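Local coordinates for DUF72 domain-containing protein (Thermotoga maritima, PDB 1VPQ), which is of unknown function but belongs to the DUF72 family of TIM-barrel proteins and, in this crystal, binds sulfate ions that may mark an anion-binding pocket, at residues 122-127 and 199-204; 153-158 and 178-183; 160-165 and 188-193. One frame throughout, in Å; residues are numbered along the deposited sequence. Where two conformers were deposited one is given.

Contacts 1 and 2 lie in one parallel barrel sheet, their centres 8 Å apart. Strands 120-126 and 152-155 are neighbours there, as are 176-181 and 199-204, so contact 1 spans the interior while contact 2 pairs the two strands in between. The two meet through a salt bridge, Arg203 NH1 to Glu155 OE1 at 2.7 Å, and share one sulfate, held by Arg203 from contact 1 and Arg157 from contact 2. Contact 3 sits farther out, about 17 Å from the chain's centre and 8 Å from the centre of contact 2, which it touches where Phe189 CB packs on Phe156 O at 3.3 Å.

Contact 1. Residues 122-127 and 199-204; sequences MTLAQF and YAYFRF. With SO4 (sulfate ion), chain B.
Arg203 and Leu124 meet with the methyl CD2 of the leucine over one face of the guanidinium, toward its rim and 3.7 Å from Arg203 NE. At the edge of the same flat group a sulfate oxygen, O4, lies near the plane; Arg203 NH2 reaches it at 3.0 Å with an N-H...O angle of 160°, and NH1 bonds both O4 and O1. Gln126 crosses the arginine at about a right angle, its CG 3.8 Å from Arg203 NH1, and its amide plane is turned 21° from the guanidinium. Farther toward the strands' N-terminal ends, Met122 and Tyr201 slide past each other in opposite directions, with Met122 CG 3.7 Å from Tyr201 CE2. The methionine chain, bent at chi2 and chi3, carries its methyl CE on to Tyr199 CB at 3.9 Å.

A second shell fixes the polar ends. Glu155 and Glu54 form salt bridges with the two terminal nitrogens of Arg203, Glu54 and Thr82 hydrogen-bond the Tyr201 hydroxyl, and Lys84 holds Gln126 OE1 and the sulfate. No hydrogen bond joins the two segments: their strand axes stay 10.4 Å apart and cross at -50°, so side chains alone span the gap. Such filling between non-adjacent strands is characteristic of a TIM-barrel interior; the sulfate, probably from the crystallisation liquor, lies at their C-terminal ends, where such barrels usually carry active sites, and may mark a pocket.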
loop_
_atom_site.group_PDB
_atom_site.type_symbol
_atom_site.label_atom_id
_atom_site.label_comp_id
_atom_site.label_asym_id
_atom_site.label_seq_id
_atom_site.Cartn_x
_atom_site.Cartn_y
_atom_site.Cartn_z
ATOM N N MET A 122 3.073 1.094 9.140
ATOM C CA MET A 122 2.911 -0.272 8.631
ATOM C C MET A 122 3.915 -0.585 7.521
ATOM O O MET A 122 4.278 0.292 6.734
ATOM C CB MET A 122 1.484 -0.455 8.096
ATOM C CG MET A 122 1.085 -1.871 7.671
ATOM S SD MET A 122 0.622 -2.973 9.012
ATOM C CE MET A 122 -0.698 -2.115 9.861
ATOM N N THR A 123 4.362 -1.841 7.479
ATOM C CA THR A 123 5.192 -2.341 6.380
ATOM C C THR A 123 4.364 -3.281 5.509
ATOM O O THR A 123 3.626 -4.116 6.015
ATOM C CB THR A 123 6.469 -3.038 6.896
ATOM O OG1 THR A 123 7.286 -2.069 7.559
ATOM C CG2 THR A 123 7.280 -3.648 5.751
ATOM N N LEU A 124 4.487 -3.124 4.195
ATOM C CA LEU A 124 3.662 -3.863 3.242
ATOM C C LEU A 124 4.481 -4.887 2.478
ATOM O O LEU A 124 5.498 -4.546 1.855
ATOM C CB LEU A 124 3.005 -2.906 2.247
ATOM C CG LEU A 124 2.170 -3.535 1.126
ATOM C CD1 LEU A 124 0.884 -4.167 1.664
ATOM C CD2 LEU A 124 1.848 -2.510 0.055
ATOM N N ALA A 125 4.021 -6.135 2.517
ATOM C CA ALA A 125 4.567 -7.189 1.676
ATOM C C ALA A 125 3.523 -7.569 0.643
ATOM O O ALA A 125 2.557 -8.275 0.955
ATOM C CB ALA A 125 4.960 -8.399 2.525
ATOM N N GLN A 126 3.713 -7.082 -0.583
ATOM C CA GLN A 126 2.789 -7.351 -1.690
ATOM C C GLN A 126 3.407 -8.355 -2.659
ATOM O O GLN A 126 4.456 -8.105 -3.243
ATOM C CB GLN A 126 2.400 -6.047 -2.406
ATOM C CG GLN A 126 1.667 -6.207 -3.744
ATOM C CD GLN A 126 2.606 -6.182 -4.948
ATOM O OE1 GLN A 126 3.363 -5.225 -5.134
ATOM N NE2 GLN A 126 2.560 -7.233 -5.772
ATOM N N PHE A 127 2.721 -9.481 -2.835
ATOM C CA PHE A 127 3.232 -10.605 -3.602
ATOM C C PHE A 127 2.647 -10.653 -5.001
ATOM O O PHE A 127 1.488 -10.309 -5.198
ATOM C CB PHE A 127 2.925 -11.894 -2.854
ATOM C CG PHE A 127 3.725 -12.046 -1.601
ATOM C CD1 PHE A 127 3.284 -11.488 -0.414
ATOM C CD2 PHE A 127 4.941 -12.721 -1.619
ATOM C CE1 PHE A 127 4.031 -11.606 0.740
ATOM C CE2 PHE A 127 5.692 -12.849 -0.474
ATOM C CZ PHE A 127 5.241 -12.295 0.710
ATOM N N TYR A 199 -5.776 -3.688 12.844
ATOM C CA TYR A 199 -5.637 -2.670 11.810
ATOM C C TYR A 199 -6.230 -3.179 10.499
ATOM O O TYR A 199 -6.183 -4.379 10.210
ATOM C CB TYR A 199 -4.164 -2.292 11.611
ATOM C CG TYR A 199 -3.590 -1.610 12.823
ATOM C CD1 TYR A 199 -3.776 -0.250 13.023
ATOM C CD2 TYR A 199 -2.897 -2.331 13.795
ATOM C CE1 TYR A 199 -3.270 0.386 14.154
ATOM C CE2 TYR A 199 -2.385 -1.704 14.933
ATOM C CZ TYR A 199 -2.577 -0.345 15.104
ATOM O OH TYR A 199 -2.080 0.296 16.221
ATOM N N ALA A 200 -6.817 -2.266 9.731
ATOM C CA ALA A 200 -7.236 -2.550 8.351
ATOM C C ALA A 200 -6.338 -1.796 7.385
ATOM O O ALA A 200 -5.830 -0.722 7.703
ATOM C CB ALA A 200 -8.680 -2.161 8.126
ATOM N N TYR A 201 -6.157 -2.379 6.205
ATOM C CA TYR A 201 -5.315 -1.821 5.166
ATOM C C TYR A 201 -6.006 -2.068 3.827
ATOM O O TYR A 201 -6.242 -3.216 3.469
ATOM C CB TYR A 201 -3.946 -2.500 5.203
ATOM C CG TYR A 201 -2.808 -1.747 4.516
ATOM C CD1 TYR A 201 -2.809 -1.519 3.140
ATOM C CD2 TYR A 201 -1.719 -1.294 5.248
ATOM C CE1 TYR A 201 -1.748 -0.851 2.522
ATOM C CE2 TYR A 201 -0.667 -0.633 4.647
ATOM C CZ TYR A 201 -0.678 -0.416 3.283
ATOM O OH TYR A 201 0.380 0.253 2.694
ATOM N N PHE A 202 -6.336 -1.002 3.098
ATOM C CA PHE A 202 -6.988 -1.136 1.790
ATOM C C PHE A 202 -6.075 -0.651 0.696
ATOM O O PHE A 202 -5.445 0.391 0.846
ATOM C CB PHE A 202 -8.268 -0.308 1.715
ATOM C CG PHE A 202 -9.325 -0.753 2.660
ATOM C CD1 PHE A 202 -9.219 -0.473 4.020
ATOM C CD2 PHE A 202 -10.434 -1.444 2.200
ATOM C CE1 PHE A 202 -10.206 -0.886 4.912
ATOM C CE2 PHE A 202 -11.422 -1.860 3.084
ATOM C CZ PHE A 202 -11.305 -1.577 4.446
ATOM N N ARG A 203 -6.035 -1.385 -0.414
ATOM C CA ARG A 203 -5.330 -0.922 -1.604
ATOM C C ARG A 203 -6.224 -1.019 -2.840
ATOM O O ARG A 203 -6.749 -2.078 -3.133
ATOM C CB ARG A 203 -4.038 -1.706 -1.803
ATOM C CG ARG A 203 -3.017 -1.493 -0.685
ATOM C CD ARG A 203 -1.664 -2.047 -1.079
ATOM N NE ARG A 203 -0.922 -1.153 -1.966
ATOM C CZ ARG A 203 -0.172 -1.539 -2.999
ATOM N NH1 ARG A 203 -0.082 -2.811 -3.346
ATOM N NH2 ARG A 203 0.471 -0.630 -3.718
ATOM N N PHE A 204 -6.391 0.101 -3.547
ATOM C CA PHE A 204 -7.231 0.169 -4.743
ATOM C C PHE A 204 -6.375 0.428 -5.976
ATOM O O PHE A 204 -5.759 1.481 -6.100
ATOM C CB PHE A 204 -8.285 1.272 -4.600
ATOM C CG PHE A 204 -9.113 1.178 -3.333
ATOM C CD1 PHE A 204 -9.623 -0.037 -2.893
ATOM C CD2 PHE A 204 -9.404 2.316 -2.599
ATOM C CE1 PHE A 204 -10.391 -0.113 -1.729
ATOM C CE2 PHE A 204 -10.176 2.250 -1.435
ATOM C CZ PHE A 204 -10.665 1.036 -1.003
HETATM S S SO4 B . 1.185 -3.013 -6.859
HETATM O O1 SO4 B . 0.502 -4.060 -6.105
HETATM O O2 SO4 B . 2.245 -3.588 -7.680
HETATM O O3 SO4 B . 0.208 -2.362 -7.718
HETATM O O4 SO4 B . 1.792 -2.067 -5.930
#

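Contact 2. Residues 153-158 and 178-183; sequences AVEFRH and VVVDEP. With SO4 (sulfate ion), chain C; SO4 (sulfate ion), chain B.
The Arg157 guanidinium is engaged round its edge, where Glu182 OE2 and two sulfates all lie near its plane. NE gives a hydrogen bond of 2.9 Å to O4 of the chain C sulfate, and NH2 reaches O1 of that ion in a nearly straight bond, 175° at the hydrogen. On the chain B sulfate, NH1 bonds O1 at 3.1 Å. The Glu182 carboxylate is turned 76° from the guanidinium, and its OE2 makes only a long salt bridge, 3.7 Å from Arg157 NH1. Within its own segment Arg157 NH1 also pairs with Glu155 OE2 at 3.5 Å. With CG anti to the backbone N (chi1 -171°), Arg157 bends at chi2 and chi3, which turns NH1 toward both acids, at the third corner of a triangle with their OE2 atoms. Glu155 OE2 and Glu182 OE2 put like charges 3.8 Å apart, a closeness that the shared arginine probably offsets; Glu155 is also tied to Arg203 through OE1 and to His205 through OE2.

These groups stand at the C-terminal ends of strands 152-155 and 176-181, joined through helix 164-173 in a beta-alpha-beta unit of the barrel. The strands pair directly: Val178 N donates to Val154 O, while a water bridges Phe156 N and Val178 O just beyond. Beneath the charges, Glu155 CB packs 3.6 Å from Val178 CB. Farther toward the N-terminal end, Ala153 CB meets Val178 CG2 at 4.0 Å.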
loop_
_atom_site.group_PDB
_atom_site.type_symbol
_atom_site.label_atom_id
_atom_site.label_comp_id
_atom_site.label_asym_id
_atom_site.label_seq_id
_atom_site.Cartn_x
_atom_site.Cartn_y
_atom_site.Cartn_z
ATOM N N ALA A 153 1.792 -6.117 7.097
ATOM C CA ALA A 153 0.593 -6.383 6.302
ATOM C C ALA A 153 0.960 -7.095 5.013
ATOM O O ALA A 153 2.017 -6.831 4.421
ATOM C CB ALA A 153 -0.163 -5.093 5.981
ATOM N N VAL A 154 0.081 -8.006 4.589
ATOM C CA VAL A 154 0.314 -8.816 3.386
ATOM C C VAL A 154 -0.854 -8.731 2.388
ATOM O O VAL A 154 -2.032 -8.805 2.768
ATOM C CB VAL A 154 0.620 -10.315 3.746
ATOM C CG1 VAL A 154 0.567 -11.206 2.497
ATOM C CG2 VAL A 154 1.996 -10.451 4.419
ATOM N N GLU A 155 -0.480 -8.598 1.113
ATOM C CA GLU A 155 -1.393 -8.599 -0.022
ATOM C C GLU A 155 -1.029 -9.719 -1.012
ATOM O O GLU A 155 0.134 -9.850 -1.414
ATOM C CB GLU A 155 -1.289 -7.254 -0.762
ATOM C CG GLU A 155 -2.309 -7.063 -1.879
ATOM C CD GLU A 155 -1.993 -5.880 -2.787
ATOM O OE1 GLU A 155 -1.484 -4.865 -2.281
ATOM O OE2 GLU A 155 -2.257 -5.956 -4.007
ATOM N N PHE A 156 -2.037 -10.476 -1.442
ATOM C CA PHE A 156 -1.887 -11.499 -2.481
ATOM C C PHE A 156 -2.520 -11.060 -3.795
ATOM O O PHE A 156 -3.511 -10.327 -3.804
ATOM C CB PHE A 156 -2.543 -12.806 -2.054
ATOM C CG PHE A 156 -2.260 -13.196 -0.643
ATOM C CD1 PHE A 156 -1.062 -13.815 -0.309
ATOM C CD2 PHE A 156 -3.198 -12.962 0.355
ATOM C CE1 PHE A 156 -0.796 -14.189 1.018
ATOM C CE2 PHE A 156 -2.947 -13.334 1.680
ATOM C CZ PHE A 156 -1.746 -13.950 2.009
ATOM N N ARG A 157 -1.938 -11.527 -4.897
ATOM C CA ARG A 157 -2.453 -11.273 -6.239
ATOM C C ARG A 157 -3.167 -12.495 -6.822
ATOM O O ARG A 157 -4.065 -12.351 -7.646
ATOM C CB ARG A 157 -1.308 -10.881 -7.170
ATOM C CG ARG A 157 -1.763 -10.384 -8.544
ATOM C CD ARG A 157 -1.976 -8.902 -8.508
ATOM N NE ARG A 157 -0.713 -8.197 -8.720
ATOM C CZ ARG A 157 -0.378 -7.032 -8.176
ATOM N NH1 ARG A 157 -1.191 -6.408 -7.331
ATOM N NH2 ARG A 157 0.795 -6.492 -8.470
ATOM N N HIS A 158 -2.780 -13.694 -6.392
ATOM C CA HIS A 158 -3.292 -14.925 -6.996
ATOM C C HIS A 158 -4.548 -15.429 -6.258
ATOM O O HIS A 158 -4.595 -15.414 -5.024
ATOM C CB HIS A 158 -2.184 -15.992 -7.001
ATOM C CG HIS A 158 -2.438 -17.132 -7.942
ATOM N ND1 HIS A 158 -2.842 -18.377 -7.510
ATOM C CD2 HIS A 158 -2.346 -17.214 -9.292
ATOM C CE1 HIS A 158 -2.988 -19.175 -8.553
ATOM N NE2 HIS A 158 -2.692 -18.493 -9.646
ATOM N N VAL A 178 -4.356 -7.137 3.682
ATOM C CA VAL A 178 -4.582 -6.065 2.721
ATOM C C VAL A 178 -5.842 -6.332 1.907
ATOM O O VAL A 178 -5.878 -7.236 1.072
ATOM C CB VAL A 178 -3.393 -5.897 1.776
ATOM C CG1 VAL A 178 -3.688 -4.838 0.712
ATOM C CG2 VAL A 178 -2.164 -5.498 2.571
ATOM N N VAL A 179 -6.875 -5.539 2.162
ATOM C CA VAL A 179 -8.125 -5.632 1.406
ATOM C C VAL A 179 -7.901 -4.921 0.074
ATOM O O VAL A 179 -7.626 -3.727 0.044
ATOM C CB VAL A 179 -9.310 -4.975 2.137
ATOM C CG1 VAL A 179 -10.583 -5.082 1.290
ATOM C CG2 VAL A 179 -9.517 -5.598 3.519
ATOM N N VAL A 180 -8.035 -5.662 -1.020
ATOM C CA VAL A 180 -7.661 -5.149 -2.334
ATOM C C VAL A 180 -8.864 -5.007 -3.257
ATOM O O VAL A 180 -9.718 -5.899 -3.329
ATOM C CB VAL A 180 -6.670 -6.080 -3.050
ATOM C CG1 VAL A 180 -6.230 -5.481 -4.387
ATOM C CG2 VAL A 180 -5.475 -6.337 -2.206
ATOM N N ASP A 181 -8.917 -3.880 -3.969
ATOM C CA ASP A 181 -9.747 -3.779 -5.158
ATOM C C ASP A 181 -8.858 -3.736 -6.404
ATOM O O ASP A 181 -8.028 -2.839 -6.571
ATOM C CB ASP A 181 -10.692 -2.581 -5.129
ATOM C CG ASP A 181 -11.802 -2.713 -6.158
ATOM O OD1 ASP A 181 -12.727 -3.527 -5.933
ATOM O OD2 ASP A 181 -11.728 -2.032 -7.204
ATOM N N GLU A 182 -9.074 -4.735 -7.255
ATOM C CA GLU A 182 -8.287 -5.032 -8.441
ATOM C C GLU A 182 -9.260 -5.282 -9.575
ATOM O O GLU A 182 -10.454 -5.411 -9.331
ATOM C CB GLU A 182 -7.524 -6.341 -8.211
ATOM C CG GLU A 182 -6.078 -6.204 -7.841
ATOM C CD GLU A 182 -5.488 -7.510 -7.373
ATOM O OE1 GLU A 182 -5.839 -8.570 -7.923
ATOM O OE2 GLU A 182 -4.669 -7.487 -6.443
ATOM N N PRO A 183 -8.759 -5.407 -10.821
ATOM C CA PRO A 183 -9.621 -5.847 -11.925
ATOM C C PRO A 183 -10.429 -7.135 -11.643
ATOM O O PRO A 183 -9.982 -8.016 -10.888
ATOM C CB PRO A 183 -8.627 -6.056 -13.067
ATOM C CG PRO A 183 -7.521 -5.126 -12.775
ATOM C CD PRO A 183 -7.390 -5.123 -11.281
HETATM S S SO4 C . 2.011 -8.913 -10.990
HETATM O O1 SO4 C . 2.904 -7.965 -10.329
HETATM O O2 SO4 C . 2.582 -9.349 -12.252
HETATM O O3 SO4 C . 1.836 -10.090 -10.151
HETATM O O4 SO4 C . 0.713 -8.299 -11.236
HETATM S S SO4 B . 1.185 -3.013 -6.859
HETATM O O1 SO4 B . 0.502 -4.060 -6.105
HETATM O O2 SO4 B . 2.245 -3.588 -7.680
HETATM O O3 SO4 B . 0.208 -2.362 -7.718
HETATM O O4 SO4 B . 1.792 -2.067 -5.930
HETATM O O HOH W 1 -4.844 -9.540 -0.089
#

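Contact 3. Residues 160-165 and 188-193; sequences SWDREE and LFPYRP. With SO4 (sulfate ion), chain D.
Two loops on the rim of the barrel meet here: the one leading into helix 164-173, with an inverse gamma turn centred on Asp162, and the one between strands 176-181 and 199-204. The gamma turn is closed by Arg163 N bonding Trp161 O. Phe189 presents its ring edge to this backbone, CE2 lying 3.7 Å from Trp161 C. A chi1 of -166°, which sets the ring opposite the backbone N, carries Phe189 to the turn, where CE2 also packs on Trp161 CB. Pro190 CD covers one face of the same ring, toward its rim, and Pro190 CG lies 3.6 Å from Asp162 OD2. Asp162 and Arg192 form a salt bridge, but its hydrogen bond is weak: Arg192 NE to Asp162 OD2 is 3.3 Å and bent to 122°, with carboxylate and guanidinium planes 77° apart. Pro190 CG sits over one face of that guanidinium, 3.8 Å above its plane and offset toward the rim. Replacing Arg192 with an alanine would probably leave Asp162 OD2 without its charged mate and uncover the side of Pro190 against which the guanidinium lies. The other carboxylate oxygen, Asp162 OD1, is held by a hydrogen bond with Tyr167 OH.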
loop_
_atom_site.group_PDB
_atom_site.type_symbol
_atom_site.label_atom_id
_atom_site.label_comp_id
_atom_site.label_asym_id
_atom_site.label_seq_id
_atom_site.Cartn_x
_atom_site.Cartn_y
_atom_site.Cartn_z
ATOM N N SER A 160 -5.767 -18.401 -5.692
ATOM C CA SER A 160 -5.551 -19.573 -4.833
ATOM C C SER A 160 -5.495 -19.266 -3.331
ATOM O O SER A 160 -5.701 -20.158 -2.503
ATOM C CB SER A 160 -4.255 -20.278 -5.244
ATOM O OG SER A 160 -3.142 -19.405 -5.160
ATOM N N TRP A 161 -5.200 -18.011 -2.996
ATOM C CA TRP A 161 -5.044 -17.580 -1.613
ATOM C C TRP A 161 -6.353 -17.263 -0.876
ATOM O O TRP A 161 -6.351 -17.166 0.351
ATOM C CB TRP A 161 -4.126 -16.350 -1.553
ATOM C CG TRP A 161 -2.674 -16.649 -1.795
ATOM C CD1 TRP A 161 -1.967 -16.410 -2.937
ATOM C CD2 TRP A 161 -1.745 -17.217 -0.862
ATOM N NE1 TRP A 161 -0.668 -16.806 -2.778
ATOM C CE2 TRP A 161 -0.503 -17.310 -1.516
ATOM C CE3 TRP A 161 -1.848 -17.673 0.462
ATOM C CZ2 TRP A 161 0.631 -17.831 -0.898
ATOM C CZ3 TRP A 161 -0.719 -18.188 1.078
ATOM C CH2 TRP A 161 0.506 -18.262 0.396
ATOM N N ASP A 162 -7.459 -17.080 -1.598
ATOM C CA ASP A 162 -8.730 -16.693 -0.950
ATOM C C ASP A 162 -9.457 -17.896 -0.349
ATOM O O ASP A 162 -10.517 -18.304 -0.833
ATOM C CB ASP A 162 -9.664 -15.929 -1.906
ATOM C CG ASP A 162 -10.999 -15.561 -1.246
ATOM O OD1 ASP A 162 -10.976 -15.097 -0.094
ATOM O OD2 ASP A 162 -12.070 -15.751 -1.864
ATOM N N ARG A 163 -8.880 -18.439 0.719
ATOM C CA ARG A 163 -9.408 -19.628 1.381
ATOM C C ARG A 163 -9.214 -19.481 2.890
ATOM O O ARG A 163 -8.392 -18.691 3.335
ATOM C CB ARG A 163 -8.717 -20.896 0.851
ATOM C CG ARG A 163 -7.194 -20.853 0.892
ATOM C CD ARG A 163 -6.567 -22.066 0.224
ATOM N NE ARG A 163 -6.923 -23.320 0.883
ATOM C CZ ARG A 163 -6.675 -24.540 0.403
ATOM N NH1 ARG A 163 -6.052 -24.708 -0.757
ATOM N NH2 ARG A 163 -7.055 -25.606 1.096
ATOM N N GLU A 164 -9.970 -20.237 3.671
ATOM C CA GLU A 164 -10.022 -20.000 5.113
ATOM C C GLU A 164 -8.664 -20.139 5.786
ATOM O O GLU A 164 -8.311 -19.346 6.649
ATOM C CB GLU A 164 -11.037 -20.929 5.789
ATOM C CG GLU A 164 -11.351 -20.553 7.244
ATOM C CD GLU A 164 -11.678 -19.061 7.436
ATOM O OE1 GLU A 164 -12.404 -18.473 6.594
ATOM O OE2 GLU A 164 -11.199 -18.476 8.434
ATOM N N GLU A 165 -7.909 -21.148 5.377
ATOM C CA GLU A 165 -6.583 -21.415 5.933
ATOM C C GLU A 165 -5.688 -20.174 5.911
ATOM O O GLU A 165 -4.883 -19.968 6.824
ATOM C CB GLU A 165 -5.910 -22.557 5.153
ATOM C CG GLU A 165 -6.463 -23.962 5.467
ATOM C CD GLU A 165 -7.477 -24.484 4.446
ATOM O OE1 GLU A 165 -8.306 -23.706 3.909
ATOM O OE2 GLU A 165 -7.444 -25.709 4.197
ATOM N N LEU A 188 -7.175 -13.348 -10.466
ATOM C CA LEU A 188 -6.800 -12.288 -9.526
ATOM C C LEU A 188 -7.521 -12.413 -8.192
ATOM O O LEU A 188 -8.607 -12.987 -8.111
ATOM C CB LEU A 188 -7.092 -10.916 -10.127
ATOM C CG LEU A 188 -6.268 -10.540 -11.358
ATOM C CD1 LEU A 188 -6.637 -9.147 -11.826
ATOM C CD2 LEU A 188 -4.782 -10.632 -11.058
ATOM N N PHE A 189 -6.912 -11.859 -7.150
ATOM C CA PHE A 189 -7.447 -11.988 -5.805
ATOM C C PHE A 189 -8.669 -11.076 -5.666
ATOM O O PHE A 189 -8.625 -9.913 -6.077
ATOM C CB PHE A 189 -6.373 -11.650 -4.764
ATOM C CG PHE A 189 -6.729 -12.072 -3.365
ATOM C CD1 PHE A 189 -7.445 -11.228 -2.539
ATOM C CD2 PHE A 189 -6.349 -13.309 -2.878
ATOM C CE1 PHE A 189 -7.787 -11.615 -1.244
ATOM C CE2 PHE A 189 -6.680 -13.694 -1.585
ATOM C CZ PHE A 189 -7.398 -12.846 -0.769
ATOM N N PRO A 190 -9.774 -11.605 -5.102
ATOM C CA PRO A 190 -11.006 -10.817 -4.994
ATOM C C PRO A 190 -10.997 -9.779 -3.878
ATOM O O PRO A 190 -10.052 -9.696 -3.097
ATOM C CB PRO A 190 -12.065 -11.880 -4.702
ATOM C CG PRO A 190 -11.335 -12.925 -3.954
ATOM C CD PRO A 190 -9.950 -12.961 -4.551
ATOM N N TYR A 191 -12.065 -8.995 -3.824
ATOM C CA TYR A 191 -12.238 -7.974 -2.796
ATOM C C TYR A 191 -12.844 -8.643 -1.590
ATOM O O TYR A 191 -13.989 -9.052 -1.635
ATOM C CB TYR A 191 -13.159 -6.867 -3.309
ATOM C CG TYR A 191 -13.570 -5.836 -2.296
ATOM C CD1 TYR A 191 -12.754 -4.751 -2.014
ATOM C CD2 TYR A 191 -14.800 -5.925 -1.645
ATOM C CE1 TYR A 191 -13.137 -3.790 -1.085
ATOM C CE2 TYR A 191 -15.194 -4.976 -0.723
ATOM C CZ TYR A 191 -14.362 -3.908 -0.447
ATOM O OH TYR A 191 -14.745 -2.956 0.469
ATOM N N ARG A 192 -12.047 -8.787 -0.538
ATOM C CA ARG A 192 -12.502 -9.393 0.724
ATOM C C ARG A 192 -12.372 -8.396 1.878
ATOM O O ARG A 192 -11.278 -8.198 2.399
ATOM C CB ARG A 192 -11.696 -10.668 1.059
ATOM C CG ARG A 192 -11.944 -11.909 0.192
ATOM C CD ARG A 192 -13.270 -11.844 -0.525
ATOM N NE ARG A 192 -13.801 -13.116 -0.986
ATOM C CZ ARG A 192 -14.711 -13.235 -1.947
ATOM N NH1 ARG A 192 -15.164 -12.165 -2.593
ATOM N NH2 ARG A 192 -15.153 -14.435 -2.285
ATOM N N PRO A 193 -13.488 -7.763 2.287
ATOM C CA PRO A 193 -13.386 -6.770 3.344
ATOM C C PRO A 193 -13.377 -7.465 4.707
ATOM O O PRO A 193 -14.418 -7.635 5.344
ATOM C CB PRO A 193 -14.604 -5.881 3.108
ATOM C CG PRO A 193 -15.602 -6.752 2.424
ATOM C CD PRO A 193 -14.874 -7.921 1.815
HETATM S S SO4 D . -15.292 -9.235 -5.982
HETATM O O1 SO4 D . -14.027 -9.483 -6.681
HETATM O O2 SO4 D . -15.745 -10.429 -5.258
HETATM O O3 SO4 D . -15.134 -8.146 -5.036
HETATM O O4 SO4 D . -16.295 -8.822 -6.945
#